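Local coordinates for protein Nrps/pks (Streptomyces albus, PDB 4OPE) that probably serves as a ketosynthase domain of the oxazolomycin polyketide assembly line, condensing acyl units to extend the growing chain, at residues P481-A486 with G559-S564; V450-A455 with T487-E492; E475-H480 with D503-L508; R467-L472 with D510-H515; G258-A263 with Q367-E372. All coordinates share one frame; numbering follows the deposited sequence.

How the interactions relate
Interactions 1 to 4 cluster in the region built on the three-stranded antiparallel sheet after the thiolase-type core. Their centres lie about 10 to 17 Å apart. Interactions 1 and 2 share helix 481-488, and interactions 3 and 4 share helix 505-516. Interaction 3 is nested inside the loop closed by interaction 4; the other pairs among the four alternate along the chain. Interaction 5 closes earlier in sequence, in the ketosynthase core. Its centre is about 15 Å from that of interaction 1 and about 27 Å from that of interaction 4. Residues 559-564 join the two regions: Ser564 bonds to Arg260, and Val563 bonds to Thr487.

Interaction 1. Residues P481-A486 with G559-S564; sequences PAAVAA and GAPRVS
Ala483 and Ala486 face the extended segment 559-564 from one side of helix 481-488. The closer part of the contact lies along these two methyl groups. Ala483 CB sits 3.4 Å from Pro561 O, and Ala483 CA makes a CA-H...O contact with the same oxygen at 3.5 Å. One turn on, Ala486 CB meets Ala560 CB at 3.5 Å, methyl against methyl. At the other end Val563 spreads both branches over the helix. Its CG1 lies anti to the carbonyl carbon (chi1 -63°) and touches Ala483 CB at 3.9 Å, while its CG2 meets Val484 CG2 at 4.2 Å. The helix belongs to the subdomain that follows the thiolase-fold core. Segment 559-564 is consistent with the linker that, in related modular synthases, runs back across this subdomain toward the ketosynthase. No hydrogen bond joins the two segments directly. Thr487 OG1, just beyond Ala486, accepts from Val563 N and ties segment 559-564 to the helix. The outer side is looser. The Pro561 ring is exposed to solvent, and its CG approaches Ala483 CB at 4.2 Å. Beyond Pro561 the side chain of Arg562 turns to Asp259, with which it forms a long, weak ion pair.

Interaction 2. Residues V450-A455 with T487-E492; sequences VCALSA and TLLTRE
Leu488 packs its side chain against the edge of strand 449-455. Its CB lies 3.6 Å from Ala452 O. From there CG turns anti to the carbonyl carbon (chi1 -69°) and carries both methyls to the side of the strand where Cys451 and Leu453 project. CD1 touches both Cys451 SG and Leu453 CD2, 4.0 Å from each. Leu488 CD2 meets Leu453 CD2 at 3.8 Å. The same Leu488 methyl also lies over one face of the Arg491 guanidinium. The next residue works on the opposite side of the strand: Leu489 CD2 touches Ala452 CB at 3.7 Å. The two leucines thus straddle the strand edge. Between them one water donates to Ala452 O and to Leu488 O, each at 2.7 Å. The water bridges the two carbonyl oxygens; Leu488 O also accepts from Arg491 N in the type I turn from Leu488 to Arg491. Strand 449-455 is an outer strand of the three-stranded antiparallel sheet, paired on its inner side with strand 496-502 through Cys451 and Val500. Helix 458-473 packs on Leu453, helix 541-550 packs on Val450 and Ala452, and helix 481-488 packs along the strand edge through Leu488.

Interaction 3. Residues E475-H480 with D503-L508; sequences EGRAAH and DTVDDL
Arg477 reaches Asp506 because its CG stands anti to the backbone N (chi1 -163°) and its chain stays extended from CG to NE. Asp506 turns its own CG anti to the carbonyl carbon, which brings the carboxylate up against the arginine. The contact joins the loop after helix 458-473 to the first turn of helix 505-516, which begins with a capping box. Arg477 NH1 makes a weak bond to Asp506 OD2 at 3.2 Å, within a salt bridge. The planes of the two groups stand 59° apart, well away from a flat, two-pronged pairing. Asp506 OD1 lies along the arginine chain, 3.3 Å from Arg477 NE and 3.8 Å from Arg477 CG. With an alanine in place of Asp506, the guanidinium would lose its acidic mate here and would probably be set free to turn. Beneath this ion pair Val505 points into the loop. Its CG1 rests on Arg477 CA at 3.9 Å and its CG2 on Ala479 O at 3.6 Å. Val505 also touches Leu472 of helix 458-473, so the loop and the helix before it meet the same residue. The capping box fixes the start of helix 505-516. Asp507 N donates to Thr504 OG1, and Asp507 is held in turn by a salt bridge to Arg523. Thr504 N and Thr504 OG1 both reach Asp507 OD2, at 2.9 and 2.7 Å, from the same face above the carboxylate plane.

Interaction 4. Residues R467-L472 with D510-H515; sequences RTAEFL and DALEDH
Leu512 lies across helix 458-473 and meets three of its residues. Its CB is against Ala469 CB at 3.9 Å. With CG anti to the carbonyl carbon (chi1 -59°), Leu512 CD1 comes to rest 4.0 Å from Thr468 CG2 and 4.2 Å from Leu472 CD1. The threonine and leucine side chains slant across each other. Thr468 turns its methyl to the contact, with CG2 anti to the backbone N, and keeps OG1 for His464 O one turn back in its own helix. The small Ala469 is consistent with the near approach of the backbones: the helix axes come within 9.1 Å, and Ala469 CA and Leu512 CA are 6.0 Å apart. The two helices run roughly antiparallel, with 143° between their directions. They pack together beside the three-stranded antiparallel sheet in an alpha/beta subdomain. Leu512 also touches Leu498 and Val500 of strand 496-502, which places it between helix and sheet. On the outer side of the interface Glu513 reaches with an extended chain toward the neighbouring helix. Its CG touches Ala469 CB at 4.1 Å, and its carboxylate continues to a salt bridge with Arg473. Asp510, one turn earlier, also pairs with Arg473, the last residue of helix 458-473.

Interaction 5. Residues G258-A263 with Q367-E372; sequences GDRVLA and QFRHQE
The guanidinium groups of Arg260 and Arg369 are stacked, with centres 4.4 Å apart and planes at 22°. Arg369 NH2 sits over the centre of the Arg260 face, 3.8 Å from Arg260 CZ. In return Arg260 NH1 lies over the rim of the Arg369 face. At the edge of the Arg369 group is Leu262 CD1, 3.9 Å from Arg369 NH2. Both arginine chains bend at the third torsion, and the two side chains cross at about a right angle. The two like charges probably disfavour each other. Arg260 NH2 also bonds to Ser564 OG, which limits the rotation of its guanidinium. A leucine in place of Arg260 would probably leave Ser564 OG without this donor and Arg369 without the flat group stacked on it. The Phe368 ring is met at its edge, by Ala263 CB at 4.0 Å from CE2 and by Leu262 O at 3.9 Å from CD2. Trp402 meets the same ring. Behind Arg369, its CG lies over one face of the His370 ring, which stacks with Trp28. The contact joins the last turns of helix 356-370 to the link between helix 251-256 and strand 263-272. That link is bonded through Leu262 and Ala263 to Ile11 of strand 9-17, in the large mixed sheet of the thiolase fold.

Interaction 1. Residues P481-A486 with G559-S564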
# COMPACT_ATOMS: atom_id res chain seq x y z
N PRO A 481 14.04 -14.79 -37.38
CA PRO A 481 12.85 -15.64 -37.51
C PRO A 481 12.75 -16.70 -36.41
O PRO A 481 11.64 -17.09 -35.97
CB PRO A 481 13.03 -16.29 -38.88
CG PRO A 481 14.48 -16.15 -39.19
CD PRO A 481 14.94 -14.91 -38.55
N ALA A 482 13.90 -17.22 -36.02
CA ALA A 482 13.95 -18.20 -34.94
C ALA A 482 13.48 -17.59 -33.64
O ALA A 482 12.92 -18.29 -32.81
CB ALA A 482 15.35 -18.76 -34.80
N ALA A 483 13.72 -16.30 -33.48
CA ALA A 483 13.33 -15.56 -32.29
C ALA A 483 11.81 -15.35 -32.25
O ALA A 483 11.18 -15.36 -31.18
CB ALA A 483 14.07 -14.21 -32.26
N VAL A 484 11.23 -15.15 -33.42
CA VAL A 484 9.82 -14.95 -33.51
C VAL A 484 9.14 -16.24 -33.11
O VAL A 484 8.22 -16.25 -32.31
CB VAL A 484 9.42 -14.53 -34.92
CG1 VAL A 484 7.91 -14.57 -35.09
CG2 VAL A 484 9.91 -13.11 -35.21
N ALA A 485 9.60 -17.33 -33.70
CA ALA A 485 9.14 -18.67 -33.35
C ALA A 485 9.27 -18.95 -31.87
O ALA A 485 8.31 -19.38 -31.24
CB ALA A 485 9.95 -19.73 -34.12
N ALA A 486 10.48 -18.74 -31.35
CA ALA A 486 10.76 -19.08 -29.95
C ALA A 486 9.82 -18.32 -29.02
O ALA A 486 9.25 -18.90 -28.11
CB ALA A 486 12.22 -18.80 -29.58
N GLY A 559 17.63 -21.45 -24.67
CA GLY A 559 18.60 -20.41 -24.94
C GLY A 559 18.26 -19.47 -26.08
O GLY A 559 18.96 -18.48 -26.29
N ALA A 560 17.18 -19.74 -26.80
CA ALA A 560 16.82 -18.97 -27.97
C ALA A 560 16.71 -17.48 -27.63
O ALA A 560 16.23 -17.10 -26.56
CB ALA A 560 15.50 -19.47 -28.55
N PRO A 561 17.14 -16.64 -28.56
CA PRO A 561 16.99 -15.22 -28.31
C PRO A 561 15.51 -14.81 -28.42
O PRO A 561 14.74 -15.45 -29.14
CB PRO A 561 17.80 -14.61 -29.44
CG PRO A 561 17.62 -15.58 -30.60
CD PRO A 561 17.39 -16.94 -29.99
N ARG A 562 15.10 -13.76 -27.71
CA ARG A 562 13.71 -13.33 -27.81
C ARG A 562 13.46 -11.92 -28.32
O ARG A 562 14.31 -11.05 -28.30
CB ARG A 562 12.99 -13.63 -26.51
CG ARG A 562 12.84 -15.15 -26.33
CD ARG A 562 11.97 -15.56 -25.15
NE ARG A 562 12.33 -14.88 -23.90
CZ ARG A 562 12.55 -15.49 -22.73
NH1 ARG A 562 12.45 -16.81 -22.59
NH2 ARG A 562 12.84 -14.78 -21.66
N VAL A 563 12.26 -11.73 -28.84
CA VAL A 563 11.80 -10.45 -29.31
C VAL A 563 10.42 -10.19 -28.77
O VAL A 563 9.71 -11.09 -28.33
CB VAL A 563 11.77 -10.38 -30.84
CG1 VAL A 563 13.19 -10.55 -31.36
CG2 VAL A 563 10.88 -11.45 -31.45
N SER A 564 10.05 -8.93 -28.81
CA SER A 564 8.78 -8.48 -28.30
C SER A 564 7.84 -8.48 -29.44
O SER A 564 8.10 -7.81 -30.43
CB SER A 564 8.95 -7.07 -27.85
OG SER A 564 9.96 -6.98 -26.87

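Interaction 2. Residues V450-A455 with T487-E492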
# COMPACT_ATOMS: atom_id res chain seq x y z
N VAL A 450 8.45 -23.14 -36.96
CA VAL A 450 7.01 -23.16 -36.80
C VAL A 450 6.60 -21.90 -36.10
O VAL A 450 7.24 -21.51 -35.13
CB VAL A 450 6.53 -24.37 -35.98
CG1 VAL A 450 7.16 -24.38 -34.60
CG2 VAL A 450 5.01 -24.35 -35.87
N CYS A 451 5.56 -21.27 -36.63
CA CYS A 451 4.92 -20.17 -35.97
C CYS A 451 3.65 -20.69 -35.38
O CYS A 451 2.73 -21.07 -36.09
CB CYS A 451 4.56 -19.07 -36.96
SG CYS A 451 3.31 -17.88 -36.38
N ALA A 452 3.55 -20.65 -34.07
CA ALA A 452 2.40 -21.26 -33.44
C ALA A 452 1.61 -20.19 -32.65
O ALA A 452 2.15 -19.55 -31.76
CB ALA A 452 2.89 -22.38 -32.55
N LEU A 453 0.35 -19.99 -33.00
CA LEU A 453 -0.49 -18.96 -32.41
C LEU A 453 -1.69 -19.62 -31.80
O LEU A 453 -2.14 -20.66 -32.30
CB LEU A 453 -1.02 -18.01 -33.46
CG LEU A 453 -0.03 -17.19 -34.27
CD1 LEU A 453 -0.77 -16.23 -35.19
CD2 LEU A 453 0.82 -16.36 -33.35
N SER A 454 -2.23 -19.03 -30.73
CA SER A 454 -3.49 -19.47 -30.19
C SER A 454 -4.24 -18.32 -29.61
O SER A 454 -3.68 -17.28 -29.31
CB SER A 454 -3.33 -20.58 -29.13
OG SER A 454 -2.57 -20.17 -28.01
N ALA A 455 -5.53 -18.54 -29.42
CA ALA A 455 -6.35 -17.55 -28.83
C ALA A 455 -7.54 -18.26 -28.19
O ALA A 455 -7.78 -19.45 -28.43
CB ALA A 455 -6.80 -16.55 -29.88
N THR A 487 9.64 -17.03 -29.29
CA THR A 487 8.89 -16.18 -28.41
C THR A 487 7.45 -16.65 -28.27
O THR A 487 6.92 -16.76 -27.16
CB THR A 487 8.95 -14.73 -28.91
OG1 THR A 487 10.29 -14.22 -28.72
CG2 THR A 487 7.95 -13.85 -28.18
N LEU A 488 6.84 -16.99 -29.39
CA LEU A 488 5.46 -17.42 -29.42
C LEU A 488 5.24 -18.73 -28.70
O LEU A 488 4.20 -18.96 -28.10
CB LEU A 488 4.97 -17.53 -30.85
CG LEU A 488 4.84 -16.16 -31.54
CD1 LEU A 488 4.78 -16.33 -33.05
CD2 LEU A 488 3.66 -15.36 -31.02
N LEU A 489 6.26 -19.57 -28.71
CA LEU A 489 6.17 -20.85 -28.02
C LEU A 489 6.33 -20.72 -26.50
O LEU A 489 6.15 -21.72 -25.77
CB LEU A 489 7.19 -21.82 -28.57
CG LEU A 489 6.93 -22.16 -30.03
CD1 LEU A 489 8.07 -22.99 -30.61
CD2 LEU A 489 5.59 -22.89 -30.12
N THR A 490 6.61 -19.53 -26.00
CA THR A 490 6.59 -19.37 -24.55
C THR A 490 5.22 -18.93 -24.07
O THR A 490 4.95 -18.90 -22.87
CB THR A 490 7.57 -18.31 -24.10
OG1 THR A 490 7.05 -17.01 -24.46
CG2 THR A 490 8.91 -18.57 -24.74
N ARG A 491 4.34 -18.61 -25.01
CA ARG A 491 3.05 -18.12 -24.63
C ARG A 491 2.07 -19.20 -24.26
O ARG A 491 2.04 -20.26 -24.84
CB ARG A 491 2.46 -17.29 -25.78
CG ARG A 491 3.19 -15.96 -25.91
CD ARG A 491 2.45 -15.02 -26.84
NE ARG A 491 3.22 -13.80 -26.98
CZ ARG A 491 2.79 -12.72 -27.58
NH1 ARG A 491 1.56 -12.68 -28.15
NH2 ARG A 491 3.61 -11.68 -27.63
N GLU A 492 1.21 -18.90 -23.32
CA GLU A 492 0.27 -19.89 -22.82
C GLU A 492 -0.65 -20.37 -23.95
O GLU A 492 -1.22 -19.57 -24.69
CB GLU A 492 -0.52 -19.30 -21.69
CG GLU A 492 -1.55 -20.23 -21.17
CD GLU A 492 -2.31 -19.65 -20.00
OE1 GLU A 492 -1.67 -19.07 -19.06
OE2 GLU A 492 -3.55 -19.81 -20.06
O HOH W 1 1.68 -18.79 -29.17

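Interaction 3. Residues E475-H480 with D503-L508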
# COMPACT_ATOMS: atom_id res chain seq x y z
N GLU A 475 7.86 -3.11 -37.89
CA GLU A 475 9.08 -3.06 -37.09
C GLU A 475 9.63 -4.45 -36.86
O GLU A 475 10.77 -4.61 -36.46
CB GLU A 475 8.87 -2.33 -35.75
CG GLU A 475 8.08 -1.02 -35.84
CD GLU A 475 8.78 0.20 -35.22
OE1 GLU A 475 8.19 0.83 -34.29
OE2 GLU A 475 9.89 0.56 -35.69
N GLY A 476 8.83 -5.48 -37.10
CA GLY A 476 9.32 -6.82 -36.90
C GLY A 476 10.04 -7.47 -38.05
O GLY A 476 10.50 -8.61 -37.91
N ARG A 477 10.15 -6.76 -39.18
CA ARG A 477 10.81 -7.32 -40.36
C ARG A 477 12.27 -7.65 -40.10
O ARG A 477 12.79 -8.60 -40.64
CB ARG A 477 10.70 -6.39 -41.55
CG ARG A 477 11.00 -7.11 -42.83
CD ARG A 477 10.90 -6.20 -44.04
NE ARG A 477 11.31 -6.92 -45.24
CZ ARG A 477 12.56 -7.22 -45.55
NH1 ARG A 477 12.82 -7.90 -46.67
NH2 ARG A 477 13.56 -6.86 -44.75
N ALA A 478 12.91 -6.91 -39.21
CA ALA A 478 14.29 -7.17 -38.84
C ALA A 478 14.48 -8.25 -37.79
O ALA A 478 15.61 -8.57 -37.44
CB ALA A 478 14.90 -5.89 -38.31
N ALA A 479 13.39 -8.79 -37.26
CA ALA A 479 13.47 -9.78 -36.22
C ALA A 479 14.06 -11.08 -36.74
O ALA A 479 13.75 -11.52 -37.84
CB ALA A 479 12.09 -10.01 -35.66
N HIS A 480 14.93 -11.71 -35.95
CA HIS A 480 15.39 -13.02 -36.34
C HIS A 480 14.20 -13.98 -36.31
O HIS A 480 13.44 -14.00 -35.35
CB HIS A 480 16.48 -13.53 -35.42
CG HIS A 480 17.24 -14.69 -36.01
ND1 HIS A 480 16.68 -15.93 -36.17
CD2 HIS A 480 18.49 -14.78 -36.50
CE1 HIS A 480 17.54 -16.74 -36.75
NE2 HIS A 480 18.66 -16.07 -36.95
N ASP A 503 10.31 -19.99 -43.27
CA ASP A 503 11.76 -19.87 -43.35
C ASP A 503 12.23 -18.50 -42.91
O ASP A 503 13.31 -18.33 -42.36
CB ASP A 503 12.22 -20.04 -44.82
CG ASP A 503 11.79 -21.35 -45.44
OD1 ASP A 503 11.97 -22.40 -44.79
OD2 ASP A 503 11.31 -21.31 -46.60
N THR A 504 11.42 -17.50 -43.25
CA THR A 504 11.72 -16.12 -42.99
C THR A 504 10.48 -15.36 -42.57
O THR A 504 9.34 -15.80 -42.74
CB THR A 504 12.21 -15.40 -44.26
OG1 THR A 504 11.14 -15.35 -45.22
CG2 THR A 504 13.37 -16.13 -44.85
N VAL A 505 10.73 -14.17 -42.08
CA VAL A 505 9.69 -13.28 -41.69
C VAL A 505 8.75 -12.89 -42.85
O VAL A 505 7.54 -12.89 -42.68
CB VAL A 505 10.37 -12.08 -41.06
CG1 VAL A 505 9.47 -10.90 -41.08
CG2 VAL A 505 10.77 -12.44 -39.64
N ASP A 506 9.28 -12.57 -44.01
CA ASP A 506 8.43 -12.16 -45.13
C ASP A 506 7.53 -13.30 -45.55
O ASP A 506 6.32 -13.11 -45.85
CB ASP A 506 9.24 -11.81 -46.36
CG ASP A 506 9.98 -10.54 -46.24
OD1 ASP A 506 9.94 -9.95 -45.15
OD2 ASP A 506 10.62 -10.15 -47.27
N ASP A 507 8.10 -14.49 -45.61
CA ASP A 507 7.28 -15.57 -46.08
C ASP A 507 6.27 -15.97 -45.03
O ASP A 507 5.23 -16.44 -45.38
CB ASP A 507 8.08 -16.73 -46.73
CG ASP A 507 8.74 -17.64 -45.74
OD1 ASP A 507 8.01 -18.34 -45.01
OD2 ASP A 507 9.99 -17.71 -45.77
N LEU A 508 6.55 -15.73 -43.76
CA LEU A 508 5.54 -15.91 -42.71
C LEU A 508 4.39 -14.89 -42.87
O LEU A 508 3.22 -15.28 -42.89
CB LEU A 508 6.18 -15.74 -41.35
CG LEU A 508 5.27 -15.79 -40.12
CD1 LEU A 508 4.51 -17.10 -40.07
CD2 LEU A 508 6.13 -15.63 -38.88

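Interaction 4. Residues R467-L472 with D510-H515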
# COMPACT_ATOMS: atom_id res chain seq x y z
N ARG A 467 -2.55 -8.85 -36.29
CA ARG A 467 -1.60 -7.98 -35.61
C ARG A 467 -0.20 -8.48 -35.82
O ARG A 467 0.72 -7.69 -35.99
CB ARG A 467 -1.92 -7.95 -34.13
CG ARG A 467 -3.13 -7.11 -33.79
CD ARG A 467 -3.79 -7.53 -32.48
NE ARG A 467 -2.85 -7.59 -31.36
CZ ARG A 467 -2.39 -6.53 -30.68
NH1 ARG A 467 -1.53 -6.73 -29.67
NH2 ARG A 467 -2.77 -5.28 -30.99
N THR A 468 -0.04 -9.80 -35.82
CA THR A 468 1.26 -10.41 -35.98
C THR A 468 1.84 -10.21 -37.40
O THR A 468 3.01 -9.80 -37.59
CB THR A 468 1.16 -11.92 -35.64
OG1 THR A 468 0.81 -12.08 -34.25
CG2 THR A 468 2.49 -12.63 -35.91
N ALA A 469 1.03 -10.50 -38.42
CA ALA A 469 1.46 -10.17 -39.77
C ALA A 469 1.82 -8.71 -39.90
O ALA A 469 2.78 -8.37 -40.57
CB ALA A 469 0.39 -10.50 -40.77
N GLU A 470 1.05 -7.84 -39.29
CA GLU A 470 1.31 -6.42 -39.45
C GLU A 470 2.63 -6.01 -38.80
O GLU A 470 3.40 -5.21 -39.35
CB GLU A 470 0.14 -5.62 -38.91
CG GLU A 470 0.32 -4.12 -39.00
CD GLU A 470 -0.71 -3.35 -38.16
OE1 GLU A 470 -0.95 -3.73 -36.97
OE2 GLU A 470 -1.29 -2.37 -38.71
N PHE A 471 2.92 -6.57 -37.65
CA PHE A 471 4.17 -6.34 -36.98
C PHE A 471 5.34 -6.82 -37.80
O PHE A 471 6.40 -6.18 -37.81
CB PHE A 471 4.17 -7.07 -35.64
CG PHE A 471 5.47 -7.01 -34.94
CD1 PHE A 471 5.85 -5.86 -34.28
CD2 PHE A 471 6.32 -8.08 -34.96
CE1 PHE A 471 7.06 -5.79 -33.62
CE2 PHE A 471 7.55 -8.02 -34.30
CZ PHE A 471 7.91 -6.88 -33.62
N LEU A 472 5.17 -7.98 -38.45
CA LEU A 472 6.22 -8.63 -39.23
C LEU A 472 6.53 -7.92 -40.53
O LEU A 472 7.62 -8.05 -41.04
CB LEU A 472 5.81 -10.06 -39.56
CG LEU A 472 5.70 -11.08 -38.42
CD1 LEU A 472 5.12 -12.36 -38.97
CD2 LEU A 472 7.04 -11.38 -37.75
N ASP A 510 3.46 -13.31 -45.56
CA ASP A 510 2.75 -13.77 -46.73
C ASP A 510 1.70 -14.84 -46.38
O ASP A 510 0.55 -14.78 -46.86
CB ASP A 510 3.74 -14.44 -47.69
CG ASP A 510 4.61 -13.44 -48.46
OD1 ASP A 510 4.29 -12.24 -48.53
OD2 ASP A 510 5.65 -13.89 -49.03
N ALA A 511 2.09 -15.84 -45.59
CA ALA A 511 1.18 -16.91 -45.33
C ALA A 511 0.03 -16.43 -44.47
O ALA A 511 -1.12 -16.79 -44.71
CB ALA A 511 1.88 -18.07 -44.66
N LEU A 512 0.35 -15.66 -43.43
CA LEU A 512 -0.66 -15.10 -42.53
C LEU A 512 -1.60 -14.18 -43.31
O LEU A 512 -2.78 -14.24 -43.15
CB LEU A 512 0.01 -14.35 -41.38
CG LEU A 512 0.95 -15.20 -40.51
CD1 LEU A 512 1.43 -14.39 -39.34
CD2 LEU A 512 0.33 -16.46 -39.97
N GLU A 513 -1.08 -13.36 -44.19
CA GLU A 513 -1.97 -12.50 -44.99
C GLU A 513 -2.89 -13.34 -45.90
O GLU A 513 -4.09 -13.09 -45.97
CB GLU A 513 -1.15 -11.46 -45.76
CG GLU A 513 -0.46 -10.51 -44.79
CD GLU A 513 0.28 -9.36 -45.45
OE1 GLU A 513 0.25 -9.20 -46.71
OE2 GLU A 513 0.93 -8.59 -44.66
N ASP A 514 -2.35 -14.38 -46.53
CA ASP A 514 -3.15 -15.28 -47.34
C ASP A 514 -4.28 -15.86 -46.51
O ASP A 514 -5.41 -15.91 -46.94
CB ASP A 514 -2.30 -16.41 -47.94
CG ASP A 514 -1.41 -15.93 -49.09
OD1 ASP A 514 -1.69 -14.88 -49.67
OD2 ASP A 514 -0.40 -16.61 -49.42
N HIS A 515 -3.99 -16.28 -45.30
CA HIS A 515 -4.98 -16.97 -44.49
C HIS A 515 -6.07 -15.97 -44.19
O HIS A 515 -7.23 -16.32 -44.23
CB HIS A 515 -4.34 -17.55 -43.22
CG HIS A 515 -5.32 -18.14 -42.25
ND1 HIS A 515 -5.95 -17.40 -41.27
CD2 HIS A 515 -5.78 -19.41 -42.11
CE1 HIS A 515 -6.75 -18.18 -40.57
NE2 HIS A 515 -6.66 -19.41 -41.05

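Interaction 5. Residues G258-A263 with Q367-E372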
# COMPACT_ATOMS: atom_id res chain seq x y z
N GLY A 258 17.45 -18.17 -19.02
CA GLY A 258 17.64 -17.34 -20.23
C GLY A 258 16.63 -16.21 -20.50
O GLY A 258 16.12 -16.12 -21.62
N ASP A 259 16.33 -15.36 -19.51
CA ASP A 259 15.41 -14.24 -19.76
C ASP A 259 16.16 -13.16 -20.48
O ASP A 259 17.36 -13.04 -20.30
CB ASP A 259 14.85 -13.64 -18.49
CG ASP A 259 14.07 -14.60 -17.68
OD1 ASP A 259 13.12 -15.22 -18.18
OD2 ASP A 259 14.43 -14.76 -16.50
N ARG A 260 15.45 -12.37 -21.27
CA ARG A 260 16.01 -11.14 -21.74
C ARG A 260 15.99 -10.15 -20.55
O ARG A 260 14.94 -9.90 -19.97
CB ARG A 260 15.22 -10.63 -22.95
CG ARG A 260 15.73 -9.35 -23.55
CD ARG A 260 15.03 -9.05 -24.86
NE ARG A 260 13.56 -9.08 -24.72
CZ ARG A 260 12.71 -8.74 -25.67
NH1 ARG A 260 13.15 -8.31 -26.85
NH2 ARG A 260 11.40 -8.80 -25.44
N VAL A 261 17.15 -9.64 -20.16
CA VAL A 261 17.26 -8.70 -19.04
C VAL A 261 17.18 -7.25 -19.54
O VAL A 261 17.95 -6.82 -20.39
CB VAL A 261 18.57 -8.96 -18.29
CG1 VAL A 261 18.79 -7.93 -17.22
CG2 VAL A 261 18.50 -10.31 -17.62
N LEU A 262 16.24 -6.48 -19.02
CA LEU A 262 16.03 -5.12 -19.49
C LEU A 262 16.86 -4.09 -18.77
O LEU A 262 17.12 -3.00 -19.30
CB LEU A 262 14.56 -4.75 -19.32
CG LEU A 262 13.63 -5.08 -20.50
CD1 LEU A 262 14.06 -6.34 -21.19
CD2 LEU A 262 12.20 -5.25 -20.07
N ALA A 263 17.24 -4.41 -17.53
CA ALA A 263 17.96 -3.47 -16.69
C ALA A 263 18.26 -4.14 -15.36
O ALA A 263 17.51 -4.99 -14.87
CB ALA A 263 17.15 -2.20 -16.46
N GLN A 367 14.83 3.68 -23.48
CA GLN A 367 16.06 4.37 -23.83
C GLN A 367 17.24 3.36 -23.85
O GLN A 367 18.01 3.31 -24.82
CB GLN A 367 16.28 5.60 -22.94
CG GLN A 367 15.34 6.72 -23.31
CD GLN A 367 15.61 8.07 -22.63
OE1 GLN A 367 15.22 9.12 -23.11
NE2 GLN A 367 16.30 8.03 -21.52
N PHE A 368 17.36 2.55 -22.80
CA PHE A 368 18.40 1.55 -22.74
C PHE A 368 18.33 0.70 -24.00
O PHE A 368 19.35 0.53 -24.70
CB PHE A 368 18.26 0.66 -21.53
CG PHE A 368 18.72 1.28 -20.22
CD1 PHE A 368 19.57 2.36 -20.17
CD2 PHE A 368 18.33 0.70 -19.02
CE1 PHE A 368 20.00 2.87 -18.94
CE2 PHE A 368 18.76 1.20 -17.79
CZ PHE A 368 19.60 2.29 -17.75
N ARG A 369 17.14 0.21 -24.34
CA ARG A 369 17.01 -0.73 -25.43
C ARG A 369 17.44 -0.13 -26.78
O ARG A 369 18.17 -0.75 -27.52
CB ARG A 369 15.60 -1.29 -25.56
CG ARG A 369 15.43 -2.01 -26.89
CD ARG A 369 14.13 -2.79 -27.04
NE ARG A 369 13.91 -3.73 -25.93
CZ ARG A 369 12.73 -4.30 -25.61
NH1 ARG A 369 11.62 -4.05 -26.32
NH2 ARG A 369 12.66 -5.11 -24.56
N HIS A 370 16.95 1.07 -27.10
CA HIS A 370 17.26 1.71 -28.34
C HIS A 370 18.48 2.65 -28.26
O HIS A 370 18.88 3.20 -29.25
CB HIS A 370 16.06 2.52 -28.82
CG HIS A 370 14.83 1.71 -28.98
ND1 HIS A 370 14.66 0.81 -30.01
CD2 HIS A 370 13.68 1.67 -28.27
CE1 HIS A 370 13.48 0.24 -29.91
NE2 HIS A 370 12.86 0.75 -28.86
N GLN A 371 19.06 2.82 -27.10
CA GLN A 371 20.29 3.60 -26.97
C GLN A 371 20.15 5.01 -27.53
O GLN A 371 21.04 5.53 -28.22
CB GLN A 371 21.44 2.87 -27.63
CG GLN A 371 21.69 1.52 -27.02
CD GLN A 371 22.84 0.79 -27.68
OE1 GLN A 371 23.10 0.95 -28.86
NE2 GLN A 371 23.54 0.00 -26.91
N GLU A 372 19.04 5.63 -27.19
CA GLU A 372 18.72 6.96 -27.62
C GLU A 372 18.17 7.72 -26.45
O GLU A 372 17.55 7.14 -25.58
CB GLU A 372 17.67 6.96 -28.74
CG GLU A 372 18.20 6.45 -30.05
CD GLU A 372 17.21 6.57 -31.20
OE1 GLU A 372 16.03 6.22 -31.06
OE2 GLU A 372 17.63 7.01 -32.29